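Local coordinates for DegV family protein (Streptococcus agalactiae, PDB 3LUP) that probably binds long-chain fatty acids and may take part in lipid transport or fatty acid metabolism, at residues Q44-T47 / L48-Y52; V146-N149 / K150-Q154. All coordinates share one frame; numbering follows the deposited sequence.

Contact 1 of 2, residues Q44-T47 / L48-Y52; sequences QNLT and LDQYY
The backbone carbonyl of Thr47 accepts the amide of Tyr51, N to O 3.0 Å, in the first backbone turn of helix 48-57. The side chain of the same threonine closes the turn beside it: Gln50 N donates to Thr47 OG1 over 3.1 Å, with a nearly straight N-H...O angle of 164°. This makes Thr47 the N-cap. Its chi1 of 78° sets OG1 between the backbone N and the carbonyl carbon, swinging the hydroxyl forward over the opening turn, while CG2 lies beside the backbone N. A threonine suits the place because its short hydroxyl can accept from an amide of the first turn, the usual task of an N-cap. Gln50 leans back over its cap, with Gln50 CB 3.6 Å from Thr47 OG1. Its extended chain carries Gln50 OE1 to 3.7 Å from Leu46 CA, alongside the incoming backbone.

A hydrophobic staple bridges the same corner, joining the residue before the N-cap, Leu46, to the fourth after it, Tyr51. Leu46 holds CG anti to its own N (chi1 174°) and brings Leu46 CD2 to 4.0 Å from Tyr51 CD1, at the edge of the ring and near its plane. Leu46 CD1 rests 3.7 Å from Tyr51 N. On its other ortho side, Tyr51 CD2 sits 3.8 Å above the centre of the Tyr52 ring. Both Leu46 and Tyr51 pack on Ile33, and Tyr51 OH is hydrogen-bonded to Thr270 OG1, tying the helix start to helix 266-272.

Cap and staple thus divide the work by polarity: the threonine satisfies an early helix amide at the exposed surface, while leucine and tyrosine fasten the incoming loop to the buried side of the helix.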
loop_
_atom_site.group_PDB
_atom_site.type_symbol
_atom_site.label_atom_id
_atom_site.label_comp_id
_atom_site.label_asym_id
_atom_site.label_seq_id
_atom_site.Cartn_x
_atom_site.Cartn_y
_atom_site.Cartn_z
ATOM N N GLN A 44 -13.168 -13.531 -4.149
ATOM C CA GLN A 44 -14.049 -14.154 -5.139
ATOM C C GLN A 44 -13.687 -15.623 -5.353
ATOM O O GLN A 44 -14.547 -16.510 -5.355
ATOM C CB GLN A 44 -13.939 -13.406 -6.467
ATOM C CG GLN A 44 -14.464 -14.176 -7.681
ATOM C CD GLN A 44 -14.702 -13.293 -8.906
ATOM O OE1 GLN A 44 -13.918 -12.387 -9.212
ATOM N NE2 GLN A 44 -15.797 -13.561 -9.614
ATOM N N ASN A 45 -12.385 -15.851 -5.469
ATOM C CA ASN A 45 -11.811 -16.987 -6.153
ATOM C C ASN A 45 -10.741 -17.624 -5.279
ATOM O O ASN A 45 -10.227 -18.704 -5.581
ATOM C CB ASN A 45 -11.161 -16.427 -7.421
ATOM C CG ASN A 45 -10.797 -17.488 -8.426
ATOM O OD1 ASN A 45 -9.964 -17.248 -9.305
ATOM N ND2 ASN A 45 -11.416 -18.667 -8.314
ATOM N N LEU A 46 -10.410 -16.930 -4.194
ATOM C CA LEU A 46 -9.269 -17.261 -3.354
ATOM C C LEU A 46 -9.388 -16.582 -1.993
ATOM O O LEU A 46 -9.496 -15.353 -1.906
ATOM C CB LEU A 46 -7.971 -16.817 -4.040
ATOM C CG LEU A 46 -6.667 -16.944 -3.245
ATOM C CD1 LEU A 46 -6.023 -18.301 -3.446
ATOM C CD2 LEU A 46 -5.701 -15.858 -3.635
ATOM N N THR A 47 -9.375 -17.390 -0.936
ATOM C CA THR A 47 -9.307 -16.867 0.434
ATOM C C THR A 47 -7.845 -16.687 0.857
ATOM O O THR A 47 -6.933 -17.229 0.210
ATOM C CB THR A 47 -10.019 -17.782 1.466
ATOM O OG1 THR A 47 -9.189 -18.911 1.776
ATOM C CG2 THR A 47 -11.376 -18.241 0.949
ATOM N N LEU A 48 -7.620 -15.942 1.944
ATOM C CA LEU A 48 -6.258 -15.749 2.437
ATOM C C LEU A 48 -5.630 -17.072 2.894
ATOM O O LEU A 48 -4.430 -17.277 2.702
ATOM C CB LEU A 48 -6.162 -14.650 3.520
ATOM C CG LEU A 48 -4.722 -14.155 3.831
ATOM C CD1 LEU A 48 -4.095 -13.321 2.685
ATOM C CD2 LEU A 48 -4.573 -13.417 5.166
ATOM N N ASP A 49 -6.436 -17.982 3.453
ATOM C CA ASP A 49 -5.914 -19.273 3.913
ATOM C C ASP A 49 -5.548 -20.191 2.763
ATOM O O ASP A 49 -4.544 -20.901 2.826
ATOM C CB ASP A 49 -6.874 -19.953 4.883
ATOM C CG ASP A 49 -6.537 -19.648 6.331
ATOM O OD1 ASP A 49 -5.582 -20.265 6.881
ATOM O OD2 ASP A 49 -7.225 -18.787 6.920
ATOM N N GLN A 50 -6.353 -20.160 1.702
ATOM C CA GLN A 50 -6.062 -20.936 0.496
ATOM C C GLN A 50 -4.791 -20.408 -0.144
ATOM O O GLN A 50 -3.997 -21.193 -0.684
ATOM C CB GLN A 50 -7.202 -20.852 -0.522
ATOM C CG GLN A 50 -8.338 -21.862 -0.347
ATOM C CD GLN A 50 -9.411 -21.720 -1.436
ATOM O OE1 GLN A 50 -9.348 -20.818 -2.269
ATOM N NE2 GLN A 50 -10.391 -22.610 -1.427
ATOM N N TYR A 51 -4.615 -19.080 -0.071
ATOM C CA TYR A 51 -3.470 -18.406 -0.661
ATOM C C TYR A 51 -2.162 -18.922 -0.119
ATOM O O TYR A 51 -1.268 -19.275 -0.889
ATOM C CB TYR A 51 -3.499 -16.899 -0.422
ATOM C CG TYR A 51 -2.191 -16.276 -0.856
ATOM C CD1 TYR A 51 -1.949 -15.987 -2.195
ATOM C CD2 TYR A 51 -1.170 -16.040 0.061
ATOM C CE1 TYR A 51 -0.749 -15.451 -2.612
ATOM C CE2 TYR A 51 0.035 -15.499 -0.340
ATOM C CZ TYR A 51 0.238 -15.199 -1.680
ATOM O OH TYR A 51 1.443 -14.662 -2.084
ATOM N N TYR A 52 -2.043 -18.927 1.207
ATOM C CA TYR A 52 -0.819 -19.378 1.870
ATOM C C TYR A 52 -0.559 -20.867 1.684
ATOM O O TYR A 52 0.590 -21.293 1.565
ATOM C CB TYR A 52 -0.842 -19.007 3.352
ATOM C CG TYR A 52 -0.483 -17.567 3.602
ATOM C CD1 TYR A 52 0.845 -17.130 3.501
ATOM C CD2 TYR A 52 -1.458 -16.640 3.950
ATOM C CE1 TYR A 52 1.192 -15.789 3.727
ATOM C CE2 TYR A 52 -1.131 -15.302 4.192
ATOM C CZ TYR A 52 0.195 -14.879 4.069
ATOM O OH TYR A 52 0.514 -13.557 4.302
#

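Contact 2 of 2, residues V146-N149 / K150-Q154; sequences VIVN and KIQSQ
Gln152 stands out from the helix alongside Val148, the two side chains pointing the same way. From the root outward, Gln152 CB stands 3.4 Å from Val148 O, with Asn149 O a little farther off, and CG keeps Val148 O within van der Waals range. The amide carbon Gln152 CD then comes to 4.1 Å from Val148 CG1. At the tip Gln152 OE1 is 3.9 Å from Val148 CG1 and NE2 is similarly near, so the methyl lies over one face of the flat amide, a van der Waals contact. Val148 offers CG1 because this branch is anti to the backbone N (chi1 174°) and lies beside the carbonyl carbon. A long, flexible glutamine suits the solvent side of a helix, where its methylenes can line the backbone.

Beneath these side chains runs the regular i to i+4 ladder of an alpha-helix, including Gln152 N to Val148 O at 2.9 Å. At the next residue, Ser153 OG donates to Lys150 O over 3.1 Å. The hydroxyl comes from above the carbonyl plane, on the same face as Gln154 N, so that two donors grip one oxygen. A small hydroxyl residue fits inside a helix because it can bond back to its own backbone.

Ile147 CG2 is 4.3 Å from Ile151 CG1, one turn apart on the buried side. This aliphatic ridge lays helix 144-155 against helix 124-138, at Cys137 and Leu130, while Gln152 reaches Pro118, in the loop after strand 114-116.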
loop_
_atom_site.group_PDB
_atom_site.type_symbol
_atom_site.label_atom_id
_atom_site.label_comp_id
_atom_site.label_asym_id
_atom_site.label_seq_id
_atom_site.Cartn_x
_atom_site.Cartn_y
_atom_site.Cartn_z
ATOM N N VAL A 146 -7.862 21.871 -3.739
ATOM C CA VAL A 146 -7.379 21.932 -2.372
ATOM C C VAL A 146 -7.254 20.524 -1.761
ATOM O O VAL A 146 -6.260 20.214 -1.097
ATOM C CB VAL A 146 -8.277 22.853 -1.501
ATOM C CG1 VAL A 146 -7.713 23.014 -0.090
ATOM C CG2 VAL A 146 -8.421 24.220 -2.156
ATOM N N ILE A 147 -8.249 19.672 -1.981
ATOM C CA ILE A 147 -8.175 18.309 -1.490
ATOM C C ILE A 147 -6.953 17.647 -2.100
ATOM O O ILE A 147 -6.076 17.197 -1.370
ATOM C CB ILE A 147 -9.465 17.523 -1.786
ATOM C CG1 ILE A 147 -10.631 18.151 -1.004
ATOM C CG2 ILE A 147 -9.286 16.047 -1.437
ATOM C CD1 ILE A 147 -11.961 17.446 -1.136
ATOM N N VAL A 148 -6.886 17.640 -3.433
ATOM C CA VAL A 148 -5.747 17.107 -4.214
ATOM C C VAL A 148 -4.403 17.611 -3.686
ATOM O O VAL A 148 -3.388 16.887 -3.638
ATOM C CB VAL A 148 -5.862 17.524 -5.706
ATOM C CG1 VAL A 148 -4.629 17.109 -6.489
ATOM C CG2 VAL A 148 -7.086 16.927 -6.332
ATOM N N ASN A 149 -4.418 18.884 -3.319
ATOM C CA ASN A 149 -3.278 19.548 -2.748
ATOM C C ASN A 149 -2.888 18.928 -1.407
ATOM O O ASN A 149 -1.741 18.509 -1.216
ATOM C CB ASN A 149 -3.649 20.992 -2.552
ATOM C CG ASN A 149 -2.664 21.905 -3.147
ATOM O OD1 ASN A 149 -1.665 22.246 -2.504
ATOM N ND2 ASN A 149 -2.922 22.334 -4.388
ATOM N N LYS A 150 -3.858 18.877 -0.494
ATOM C CA LYS A 150 -3.668 18.317 0.839
ATOM C C LYS A 150 -3.207 16.869 0.748
ATOM O O LYS A 150 -2.348 16.440 1.520
ATOM C CB LYS A 150 -4.961 18.414 1.647
ATOM C CG LYS A 150 -4.802 18.140 3.138
ATOM C CD LYS A 150 -5.983 18.730 3.929
ATOM C CE LYS A 150 -6.083 18.191 5.358
ATOM N NZ LYS A 150 -5.269 18.946 6.338
ATOM N N ILE A 151 -3.758 16.124 -0.206
ATOM C CA ILE A 151 -3.382 14.739 -0.350
ATOM C C ILE A 151 -1.957 14.577 -0.894
ATOM O O ILE A 151 -1.209 13.745 -0.393
ATOM C CB ILE A 151 -4.407 13.944 -1.168
ATOM C CG1 ILE A 151 -5.732 13.812 -0.398
ATOM C CG2 ILE A 151 -3.855 12.568 -1.518
ATOM C CD1 ILE A 151 -5.720 12.802 0.745
ATOM N N GLN A 152 -1.568 15.382 -1.882
ATOM C CA GLN A 152 -0.191 15.362 -2.408
ATOM C C GLN A 152 0.881 15.655 -1.366
ATOM O O GLN A 152 1.914 14.963 -1.313
ATOM C CB GLN A 152 -0.035 16.294 -3.606
ATOM C CG GLN A 152 -0.049 15.545 -4.936
ATOM C CD GLN A 152 -0.586 16.380 -6.101
ATOM O OE1 GLN A 152 -0.747 17.610 -5.996
ATOM N NE2 GLN A 152 -0.869 15.705 -7.228
ATOM N N SER A 153 0.637 16.670 -0.539
ATOM C CA SER A 153 1.537 16.977 0.573
ATOM C C SER A 153 1.516 15.870 1.637
ATOM O O SER A 153 2.523 15.635 2.301
ATOM C CB SER A 153 1.239 18.355 1.187
ATOM O OG SER A 153 0.061 18.343 1.972
ATOM N N GLN A 154 0.374 15.196 1.787
ATOM C CA GLN A 154 0.274 14.036 2.676
ATOM C C GLN A 154 1.042 12.855 2.123
ATOM O O GLN A 154 1.709 12.134 2.866
ATOM C CB GLN A 154 -1.178 13.626 2.895
ATOM C CG GLN A 154 -1.844 14.345 4.041
ATOM C CD GLN A 154 -3.241 13.836 4.270
ATOM O OE1 GLN A 154 -3.616 12.763 3.786
ATOM N NE2 GLN A 154 -4.030 14.605 5.007
#

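Contact 1 precedes contact 2 along the chain, and their centres lie 35 Å apart, on opposite sides of the chain's centre; the nearest atoms are still about 26 Å from each other. They share no helix or sheet. Residues 44-52 start helix 48-57 after strand 33-34 and lean on helix 266-272, with the Tyr51 side chain about 10 Å from the bound elaidic acid. Residues 146-154 belong to helix 144-155, packed on helix 124-138 and followed by strand 159-163 of the six-stranded mixed sheet. Contact 1 therefore caps the start of one helix, while contact 2 runs through most of another, at separate margins of one DegV-family chain.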